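Local coordinates for protein alpha-L-rhamnosidase (Klebsiella oxytoca, PDB 4XHC) that hydrolyses terminal alpha-L-rhamnose residues from rhamnosides, as a two-domain member of glycoside hydrolase family 78, at residues Asp265-Cys270 against Tyr313-Ser318; Asp249-Ala254 against Ser305-Asp310; Cys270-Ala275 against Met322-Glu327. All blocks are in the same frame, centred on the assembly; numbering follows the deposited sequence.

Interaction 1: Asp265-Cys270 against Tyr313-Ser318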
loop_
_atom_site.group_PDB
_atom_site.type_symbol
_atom_site.label_atom_id
_atom_site.label_comp_id
_atom_site.label_asym_id
_atom_site.label_seq_id
_atom_site.Cartn_x
_atom_site.Cartn_y
_atom_site.Cartn_z
ATOM N N ASP A 265 -33.335 17.705 5.881
ATOM C CA ASP A 265 -32.858 16.866 6.981
ATOM C C ASP A 265 -31.333 16.934 7.143
ATOM O O ASP A 265 -30.814 16.861 8.256
ATOM C CB ASP A 265 -33.325 15.403 6.804
ATOM C CG ASP A 265 -32.961 14.815 5.433
ATOM O OD1 ASP A 265 -33.355 15.398 4.405
ATOM O OD2 ASP A 265 -32.294 13.762 5.381
ATOM N N LEU A 266 -30.619 17.074 6.034
ATOM C CA LEU A 266 -29.165 17.106 6.075
ATOM C C LEU A 266 -28.629 18.460 6.545
ATOM O O LEU A 266 -27.592 18.528 7.197
ATOM C CB LEU A 266 -28.594 16.735 4.701
ATOM C CG LEU A 266 -27.081 16.512 4.647
ATOM C CD1 LEU A 266 -26.653 15.414 5.610
ATOM C CD2 LEU A 266 -26.638 16.196 3.226
ATOM N N VAL A 267 -29.332 19.536 6.209
ATOM C CA VAL A 267 -28.978 20.877 6.708
ATOM C C VAL A 267 -29.207 20.927 8.214
ATOM O O VAL A 267 -28.412 21.473 8.970
ATOM C CB VAL A 267 -29.808 21.994 6.029
ATOM C CG1 VAL A 267 -29.432 23.358 6.586
ATOM C CG2 VAL A 267 -29.598 21.965 4.520
ATOM N N ARG A 268 -30.311 20.338 8.633
ATOM C CA ARG A 268 -30.655 20.224 10.044
ATOM C C ARG A 268 -29.614 19.428 10.817
ATOM O O ARG A 268 -29.221 19.834 11.903
ATOM C CB ARG A 268 -32.010 19.539 10.173
ATOM C CG ARG A 268 -32.601 19.565 11.558
ATOM C CD ARG A 268 -33.904 18.801 11.549
ATOM N NE ARG A 268 -34.464 18.729 12.889
ATOM C CZ ARG A 268 -35.186 17.715 13.350
ATOM N NH1 ARG A 268 -35.443 16.657 12.584
ATOM N NH2 ARG A 268 -35.652 17.759 14.591
ATOM N N ARG A 269 -29.177 18.300 10.250
ATOM C CA ARG A 269 -28.137 17.469 10.865
ATOM C C ARG A 269 -26.857 18.281 11.082
ATOM O O ARG A 269 -26.225 18.208 12.135
ATOM C CB ARG A 269 -27.842 16.237 9.996
ATOM C CG ARG A 269 -26.561 15.489 10.367
ATOM C CD ARG A 269 -26.433 14.170 9.625
ATOM N NE ARG A 269 -25.046 13.706 9.558
ATOM C CZ ARG A 269 -24.408 13.032 10.518
ATOM N NH1 ARG A 269 -25.000 12.719 11.670
ATOM N NH2 ARG A 269 -23.150 12.663 10.323
ATOM N N CYS A 270 -26.499 19.071 10.079
ATOM C CA CYS A 270 -25.250 19.807 10.111
ATOM C C CYS A 270 -25.338 21.000 11.059
ATOM O O CYS A 270 -24.355 21.333 11.715
ATOM C CB CYS A 270 -24.805 20.176 8.686
ATOM S SG CYS A 270 -24.306 18.694 7.720
ATOM N N TYR A 313 -31.240 30.996 9.969
ATOM C CA TYR A 313 -32.272 31.841 9.374
ATOM C C TYR A 313 -32.742 31.296 8.008
ATOM O O TYR A 313 -33.952 31.157 7.787
ATOM C CB TYR A 313 -31.798 33.303 9.268
ATOM C CG TYR A 313 -32.735 34.170 8.458
ATOM C CD1 TYR A 313 -33.958 34.579 8.978
ATOM C CD2 TYR A 313 -32.409 34.557 7.154
ATOM C CE1 TYR A 313 -34.829 35.355 8.228
ATOM C CE2 TYR A 313 -33.269 35.337 6.398
ATOM C CZ TYR A 313 -34.475 35.731 6.939
ATOM O OH TYR A 313 -35.332 36.487 6.188
ATOM N N ASN A 314 -31.801 30.956 7.118
ATOM C CA ASN A 314 -32.146 30.404 5.781
ATOM C C ASN A 314 -32.868 29.049 5.861
ATOM O O ASN A 314 -33.728 28.746 5.021
ATOM C CB ASN A 314 -30.906 30.248 4.882
ATOM C CG ASN A 314 -30.227 31.575 4.542
ATOM O OD1 ASN A 314 -30.869 32.611 4.395
ATOM N ND2 ASN A 314 -28.909 31.536 4.409
ATOM N N TYR A 315 -32.503 28.249 6.871
ATOM C CA TYR A 315 -33.116 26.936 7.118
ATOM C C TYR A 315 -34.567 27.072 7.570
ATOM O O TYR A 315 -35.429 26.290 7.151
ATOM C CB TYR A 315 -32.326 26.124 8.161
ATOM C CG TYR A 315 -33.042 24.855 8.584
ATOM C CD1 TYR A 315 -33.061 23.729 7.756
ATOM C CD2 TYR A 315 -33.730 24.788 9.796
ATOM C CE1 TYR A 315 -33.738 22.570 8.126
ATOM C CE2 TYR A 315 -34.407 23.630 10.174
ATOM C CZ TYR A 315 -34.411 22.523 9.336
ATOM O OH TYR A 315 -35.082 21.377 9.709
ATOM N N LEU A 316 -34.833 28.059 8.424
ATOM C CA LEU A 316 -36.196 28.356 8.829
ATOM C C LEU A 316 -37.054 28.793 7.634
ATOM O O LEU A 316 -38.165 28.294 7.470
ATOM C CB LEU A 316 -36.205 29.432 9.916
ATOM C CG LEU A 316 -37.579 29.844 10.466
ATOM C CD1 LEU A 316 -38.305 28.643 11.059
ATOM C CD2 LEU A 316 -37.436 30.963 11.489
ATOM N N GLN A 317 -36.533 29.704 6.806
ATOM C CA GLN A 317 -37.263 30.212 5.627
ATOM C C GLN A 317 -37.664 29.103 4.664
ATOM O O GLN A 317 -38.782 29.082 4.159
ATOM C CB GLN A 317 -36.421 31.236 4.844
ATOM C CG GLN A 317 -36.137 32.568 5.544
ATOM C CD GLN A 317 -37.335 33.156 6.267
ATOM O OE1 GLN A 317 -38.301 33.605 5.643
ATOM N NE2 GLN A 317 -37.274 33.155 7.595
ATOM N N SER A 318 -36.732 28.185 4.417
ATOM C CA SER A 318 -36.894 27.142 3.407
ATOM C C SER A 318 -37.603 25.882 3.891
ATOM O O SER A 318 -38.412 25.320 3.165
ATOM C CB SER A 318 -35.528 26.749 2.887
ATOM O OG SER A 318 -34.717 26.277 3.946
#

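Interaction 2: Asp249-Ala254 against Ser305-Asp310. With RAM (alpha-L-rhamnopyranose), chain C.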
loop_
_atom_site.group_PDB
_atom_site.type_symbol
_atom_site.label_atom_id
_atom_site.label_comp_id
_atom_site.label_asym_id
_atom_site.label_seq_id
_atom_site.Cartn_x
_atom_site.Cartn_y
_atom_site.Cartn_z
ATOM N N ASP A 249 -18.750 26.918 4.085
ATOM C CA ASP A 249 -19.114 26.084 2.943
ATOM C C ASP A 249 -20.573 25.632 3.055
ATOM O O ASP A 249 -21.352 25.763 2.111
ATOM C CB ASP A 249 -18.172 24.877 2.838
ATOM C CG ASP A 249 -16.717 25.283 2.622
ATOM O OD1 ASP A 249 -16.147 25.939 3.515
ATOM O OD2 ASP A 249 -16.137 24.941 1.565
ATOM N N LEU A 250 -20.932 25.118 4.229
ATOM C CA LEU A 250 -22.308 24.727 4.544
ATOM C C LEU A 250 -23.315 25.810 4.179
ATOM O O LEU A 250 -24.364 25.516 3.613
ATOM C CB LEU A 250 -22.435 24.399 6.040
ATOM C CG LEU A 250 -23.836 24.098 6.578
ATOM C CD1 LEU A 250 -24.471 22.947 5.818
ATOM C CD2 LEU A 250 -23.784 23.783 8.062
ATOM N N ARG A 251 -23.007 27.055 4.518
ATOM C CA ARG A 251 -23.935 28.155 4.269
ATOM C C ARG A 251 -24.331 28.249 2.810
ATOM O O ARG A 251 -25.495 28.444 2.495
ATOM C CB ARG A 251 -23.341 29.490 4.710
ATOM C CG ARG A 251 -24.319 30.641 4.555
ATOM C CD ARG A 251 -23.901 31.878 5.331
ATOM N NE ARG A 251 -23.037 32.717 4.521
ATOM C CZ ARG A 251 -23.396 33.846 3.928
ATOM N NH1 ARG A 251 -24.615 34.351 4.040
ATOM N NH2 ARG A 251 -22.506 34.493 3.223
ATOM N N LEU A 252 -23.353 28.107 1.928
ATOM C CA LEU A 252 -23.599 28.196 0.491
ATOM C C LEU A 252 -24.222 26.918 -0.053
ATOM O O LEU A 252 -25.135 26.968 -0.879
ATOM C CB LEU A 252 -22.308 28.537 -0.255
ATOM C CG LEU A 252 -22.077 30.032 -0.497
ATOM C CD1 LEU A 252 -22.383 30.882 0.726
ATOM C CD2 LEU A 252 -20.653 30.267 -0.956
ATOM N N GLN A 253 -23.746 25.778 0.426
ATOM C CA GLN A 253 -24.293 24.506 -0.009
ATOM C C GLN A 253 -25.772 24.384 0.315
ATOM O O GLN A 253 -26.540 23.863 -0.488
ATOM C CB GLN A 253 -23.516 23.342 0.605
ATOM C CG GLN A 253 -22.089 23.256 0.096
ATOM C CD GLN A 253 -21.392 21.967 0.478
ATOM O OE1 GLN A 253 -21.936 20.885 0.308
ATOM N NE2 GLN A 253 -20.160 22.081 0.954
ATOM N N ALA A 254 -26.175 24.872 1.484
ATOM C CA ALA A 254 -27.585 24.816 1.881
ATOM C C ALA A 254 -28.489 25.596 0.928
ATOM O O ALA A 254 -29.611 25.186 0.667
ATOM C CB ALA A 254 -27.765 25.308 3.313
ATOM N N SER A 305 -18.288 31.488 12.632
ATOM C CA SER A 305 -19.131 31.455 13.826
ATOM C C SER A 305 -20.429 32.232 13.603
ATOM O O SER A 305 -21.512 31.712 13.822
ATOM C CB SER A 305 -18.383 32.012 15.046
ATOM O OG SER A 305 -19.295 32.436 16.040
ATOM N N LEU A 306 -20.303 33.472 13.146
ATOM C CA LEU A 306 -21.471 34.300 12.858
ATOM C C LEU A 306 -22.383 33.708 11.785
ATOM O O LEU A 306 -23.580 33.971 11.790
ATOM C CB LEU A 306 -21.044 35.699 12.426
ATOM C CG LEU A 306 -20.557 36.595 13.557
ATOM C CD1 LEU A 306 -19.688 37.720 13.017
ATOM C CD2 LEU A 306 -21.733 37.145 14.355
ATOM N N PHE A 307 -21.824 32.921 10.867
ATOM C CA PHE A 307 -22.618 32.331 9.797
ATOM C C PHE A 307 -23.590 31.278 10.309
ATOM O O PHE A 307 -24.556 30.957 9.621
ATOM C CB PHE A 307 -21.742 31.723 8.692
ATOM C CG PHE A 307 -21.017 32.735 7.833
ATOM C CD1 PHE A 307 -21.576 33.964 7.528
ATOM C CD2 PHE A 307 -19.782 32.420 7.287
ATOM C CE1 PHE A 307 -20.896 34.873 6.732
ATOM C CE2 PHE A 307 -19.101 33.319 6.481
ATOM C CZ PHE A 307 -19.657 34.550 6.206
ATOM N N PHE A 308 -23.358 30.759 11.507
ATOM C CA PHE A 308 -24.348 29.903 12.141
ATOM C C PHE A 308 -25.717 30.589 12.151
ATOM O O PHE A 308 -26.749 29.952 11.909
ATOM C CB PHE A 308 -23.935 29.550 13.569
ATOM C CG PHE A 308 -24.808 28.509 14.209
ATOM C CD1 PHE A 308 -24.522 27.159 14.057
ATOM C CD2 PHE A 308 -25.925 28.875 14.952
ATOM C CE1 PHE A 308 -25.330 26.196 14.641
ATOM C CE2 PHE A 308 -26.735 27.917 15.536
ATOM C CZ PHE A 308 -26.437 26.577 15.383
ATOM N N VAL A 309 -25.724 31.894 12.406
ATOM C CA VAL A 309 -26.969 32.643 12.446
ATOM C C VAL A 309 -27.645 32.636 11.084
ATOM O O VAL A 309 -28.859 32.402 11.000
ATOM C CB VAL A 309 -26.757 34.110 12.866
ATOM C CG1 VAL A 309 -28.081 34.865 12.869
ATOM C CG2 VAL A 309 -26.093 34.185 14.232
ATOM N N ASP A 310 -26.879 32.905 10.025
ATOM C CA ASP A 310 -27.486 33.020 8.699
ATOM C C ASP A 310 -27.958 31.652 8.187
ATOM O O ASP A 310 -29.005 31.563 7.540
ATOM C CB ASP A 310 -26.553 33.710 7.693
ATOM C CG ASP A 310 -27.281 34.143 6.397
ATOM O OD1 ASP A 310 -28.397 34.719 6.446
ATOM O OD2 ASP A 310 -26.724 33.898 5.312
HETATM C C1 RAM C . -9.976 25.515 3.498
HETATM C C2 RAM C . -11.050 25.031 2.544
HETATM C C3 RAM C . -12.429 25.219 3.149
HETATM C C4 RAM C . -12.493 26.572 3.839
HETATM C C5 RAM C . -11.565 26.549 5.042
HETATM C C6 RAM C . -10.957 27.893 5.354
HETATM O O1 RAM C . -8.939 24.616 3.466
HETATM O O2 RAM C . -10.945 25.832 1.379
HETATM O O3 RAM C . -13.440 25.143 2.142
HETATM O O4 RAM C . -13.810 26.841 4.280
HETATM O O5 RAM C . -10.485 25.616 4.823
#

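Interaction 3: Cys270-Ala275 against Met322-Glu327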
loop_
_atom_site.group_PDB
_atom_site.type_symbol
_atom_site.label_atom_id
_atom_site.label_comp_id
_atom_site.label_asym_id
_atom_site.label_seq_id
_atom_site.Cartn_x
_atom_site.Cartn_y
_atom_site.Cartn_z
ATOM N N CYS A 270 -26.499 19.071 10.079
ATOM C CA CYS A 270 -25.250 19.807 10.111
ATOM C C CYS A 270 -25.338 21.000 11.059
ATOM O O CYS A 270 -24.355 21.333 11.715
ATOM C CB CYS A 270 -24.805 20.176 8.686
ATOM S SG CYS A 270 -24.306 18.694 7.720
ATOM N N LEU A 271 -26.521 21.596 11.184
ATOM C CA LEU A 271 -26.755 22.616 12.219
ATOM C C LEU A 271 -26.579 22.059 13.632
ATOM O O LEU A 271 -25.949 22.696 14.473
ATOM C CB LEU A 271 -28.148 23.238 12.093
ATOM C CG LEU A 271 -28.299 24.395 11.102
ATOM C CD1 LEU A 271 -29.770 24.657 10.808
ATOM C CD2 LEU A 271 -27.614 25.657 11.610
ATOM N N TYR A 272 -27.135 20.880 13.893
ATOM C CA TYR A 272 -27.051 20.277 15.226
ATOM C C TYR A 272 -25.642 19.799 15.558
ATOM O O TYR A 272 -25.275 19.720 16.728
ATOM C CB TYR A 272 -28.055 19.124 15.390
ATOM C CG TYR A 272 -29.436 19.576 15.830
ATOM C CD1 TYR A 272 -29.733 19.785 17.180
ATOM C CD2 TYR A 272 -30.445 19.805 14.899
ATOM C CE1 TYR A 272 -30.996 20.204 17.586
ATOM C CE2 TYR A 272 -31.708 20.224 15.297
ATOM C CZ TYR A 272 -31.980 20.424 16.637
ATOM O OH TYR A 272 -33.238 20.840 17.000
ATOM N N LEU A 273 -24.862 19.467 14.536
ATOM C CA LEU A 273 -23.487 19.053 14.751
ATOM C C LEU A 273 -22.652 20.219 15.288
ATOM O O LEU A 273 -21.999 20.091 16.319
ATOM C CB LEU A 273 -22.865 18.504 13.462
ATOM C CG LEU A 273 -23.275 17.085 13.053
ATOM C CD1 LEU A 273 -22.781 16.774 11.650
ATOM C CD2 LEU A 273 -22.745 16.056 14.036
ATOM N N PHE A 274 -22.686 21.354 14.599
ATOM C CA PHE A 274 -21.965 22.541 15.060
ATOM C C PHE A 274 -22.436 22.998 16.441
ATOM O O PHE A 274 -21.626 23.429 17.248
ATOM C CB PHE A 274 -22.118 23.697 14.078
ATOM C CG PHE A 274 -21.242 23.583 12.871
ATOM C CD1 PHE A 274 -19.894 23.884 12.956
ATOM C CD2 PHE A 274 -21.761 23.181 11.653
ATOM C CE1 PHE A 274 -19.076 23.788 11.844
ATOM C CE2 PHE A 274 -20.952 23.074 10.540
ATOM C CZ PHE A 274 -19.606 23.379 10.633
ATOM N N ALA A 275 -23.732 22.889 16.712
ATOM C CA ALA A 275 -24.280 23.278 18.008
ATOM C C ALA A 275 -23.953 22.284 19.135
ATOM O O ALA A 275 -23.919 22.661 20.308
ATOM C CB ALA A 275 -25.788 23.456 17.899
ATOM N N MET A 322 -40.024 25.428 12.871
ATOM C CA MET A 322 -39.942 26.314 14.038
ATOM C C MET A 322 -39.327 25.625 15.260
ATOM O O MET A 322 -38.605 26.262 16.025
ATOM C CB MET A 322 -41.322 26.878 14.392
ATOM C CG MET A 322 -41.785 27.993 13.467
ATOM S SD MET A 322 -41.031 29.598 13.835
ATOM C CE MET A 322 -42.266 30.347 14.912
ATOM N N ALA A 323 -39.591 24.329 15.426
ATOM C CA ALA A 323 -39.047 23.557 16.554
ATOM C C ALA A 323 -37.515 23.608 16.608
ATOM O O ALA A 323 -36.940 23.867 17.666
ATOM C CB ALA A 323 -39.519 22.110 16.487
ATOM N N THR A 324 -36.868 23.371 15.464
ATOM C CA THR A 324 -35.414 23.365 15.387
ATOM C C THR A 324 -34.877 24.771 15.613
ATOM O O THR A 324 -33.902 24.967 16.343
ATOM C CB THR A 324 -34.907 22.818 14.028
ATOM O OG1 THR A 324 -35.194 21.418 13.930
ATOM C CG2 THR A 324 -33.402 23.005 13.878
ATOM N N ALA A 325 -35.509 25.749 14.985
ATOM C CA ALA A 325 -35.028 27.120 15.077
ATOM C C ALA A 325 -35.133 27.641 16.503
ATOM O O ALA A 325 -34.243 28.343 16.968
ATOM C CB ALA A 325 -35.787 28.018 14.117
ATOM N N ARG A 326 -36.213 27.296 17.196
ATOM C CA ARG A 326 -36.358 27.661 18.604
ATOM C C ARG A 326 -35.320 26.964 19.484
ATOM O O ARG A 326 -34.783 27.571 20.394
ATOM C CB ARG A 326 -37.773 27.341 19.112
ATOM C CG ARG A 326 -37.985 27.562 20.610
ATOM C CD ARG A 326 -39.417 27.262 21.019
ATOM N NE ARG A 326 -40.334 28.297 20.538
ATOM C CZ ARG A 326 -41.201 28.178 19.523
ATOM N NH1 ARG A 326 -41.324 27.046 18.825
ATOM N NH2 ARG A 326 -41.969 29.223 19.210
ATOM N N GLU A 327 -35.053 25.690 19.229
ATOM C CA GLU A 327 -34.103 24.940 20.053
ATOM C C GLU A 327 -32.669 25.464 19.886
ATOM O O GLU A 327 -31.912 25.548 20.851
ATOM C CB GLU A 327 -34.182 23.439 19.732
ATOM C CG GLU A 327 -33.489 22.557 20.769
ATOM C CD GLU A 327 -33.828 21.077 20.648
ATOM O OE1 GLU A 327 -33.449 20.445 19.633
ATOM O OE2 GLU A 327 -34.444 20.535 21.592
#

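Interaction 1: Asp265-Cys270 against Tyr313-Ser318
Val267 and Tyr315 mark the closest approach of the two helical backbones, with 7.3 Å between their CA atoms. The close spacing leaves little depth for side chains, and both residues direct their CB atoms toward the other helix. With CG placed trans to the Tyr315 backbone N (chi1 172°), the Tyr315 and Val267 side chains lie alongside each other, pointing opposite ways. Tyr315 CD1 rests 3.8 Å from Val267 CG1, an apolar touch at the inner part of the ring. The outer part meets Arg268, whose extended chain crosses the end of the tyrosine: Tyr315 OH lies 3.4 Å from Arg268 CD and 3.6 Å from Arg268 CG. These are contacts with methylenes. The guanidinium plane is within 9° of the ring plane but displaced from it, so the two do not stack. Each polar end is instead held from beyond the pair, Tyr315 OH by a hydrogen bond with Asp321 OD2 and Arg268 NE by one with Thr324 OG1. The contact thus joins helix 264-276 to helix 302-319, with Val267 also packing on Ala254 and Asn257 of helix 247-259, while Tyr315 reaches Thr324 of helix 322-340.

Interaction 2: Asp249-Ala254 against Ser305-Asp310
Arg251 makes two kinds of contact at once with the facing helix: its guanidinium lies flat on the ring of Phe307, while one edge of the same group grips Asp310. The two planes differ by only 12° and their centres are 4.3 Å apart. The stack is also offset. Arg251 NE sits 3.6 Å from Phe307 CD1, above the rim of the ring, which makes this an off-centre cation-pi pair. A bend in the arginine chain at chi3 (88°) turns the planar group against the ring. The salt bridge uses Arg251 NH1, which donates to Asp310 OD2 at 2.5 Å, a value too short to take literally at this resolution, with an N-H...O angle of 149°. Seen from the arginine, the acceptor lies in the guanidinium plane; seen from the aspartate, the donor comes to the anti side of OD2, tilted out of the carboxylate plane.

The two segments belong to helices 247-259 and 302-319 of the six-hairpin glycosidase domain, the (alpha/alpha)6 barrel of this family, and their backbones come nearest at Arg251 and Phe307, with CA atoms 7.1 Å apart. Arg251, Phe307 and Asp310 are all buried; Tyr377 of helix 368-389 packs on both charged residues and Cys378 touches Phe307. A buried charge of each sign would be expected to stabilise the other, and the ring face adds a favourable surface for the cation.

One half-turn before the arginine, Asp249 faces the bound alpha-L-rhamnopyranose instead. Its carboxylate is shared between two neighbouring sugar hydroxyls: O4 of the rhamnose donates to Asp249 OD1 at 2.6 Å and O3 of the rhamnose to Asp249 OD2 at 2.8 Å. Glu506, Tyr304, Tyr518, His528 and Trp361 supply further hydrogen bonds.

Interaction 3: Cys270-Ala275 against Met322-Glu327
Tyr272 spans the gap between helices 264-276 and 322-340, packing against Thr324 on the buried side and bonding through its hydroxyl to Glu327 on the exposed one. The backbones stay well apart: the nearest CA atoms, those of Tyr272 and Thr324, are 8.9 Å from each other, and the long tyrosine side chain bridges that distance.

The close-packed part is the meeting of the ring with the threonine. Tyr272 CE2 lies 3.6 Å from Thr324 CG2, and the methyl approaches the ring obliquely. That methyl stands trans to the threonine backbone N, which leaves OG1 on the other branch (chi1 -69°), near the plane of the ring; the threonine hydroxyl is hydrogen-bonded to Asp321 OD2 and also to Arg268 NE. Leu328, one residue beyond the 322-327 segment, packs on both Tyr272 and Ala275 and extends the apolar layer, while Thr42 and Ala43 of helix 37-45 touch the tyrosine as well.

The solvent side is carried by Glu327, the one exposed residue among the three that touch. It comes from one turn further along its helix than Thr324, and its extended chain brings the carboxylate to the far end of the ring, where Tyr272 OH donates to Glu327 OE1 at 2.7 Å. The carboxylate is perpendicular to the ring, at 90°, and OE1 lies close to the ring plane, 3.2 Å from Tyr272 CE1. The hydroxyl meets OE1 on its anti side, 24° out of the carboxylate plane. Phe39 of helix 37-45 packs on the glutamate.

Chemically, a buried phenol is thus satisfied by a surface carboxylate, consistent with a neutral Tyr272 acting as donor; the nearby negative charge would be expected to disfavour its ionisation.

Overall arrangement
The three contacts form one continuous block of helices in the six-hairpin domain. Interactions 1 and 3 lie closest, with centres about 8 Å apart; they share Cys270, and Arg268 NE lies 3.0 Å from Thr324 OG1. Interaction 2 is about 10 Å from interaction 1 and about 12 Å from interaction 3, centre to centre. It meets the former where Ala254 CB packs 4.0 Å from Val267 CG2, the latter where Phe308 CE1 lies 3.6 Å from Leu271 O, and the residue both share where Leu250 CD2 lies 3.8 Å from Cys270 CB. Among the three, interaction 2 is the one that holds a rhamnose-pocket residue, Asp249; the others are structural packing.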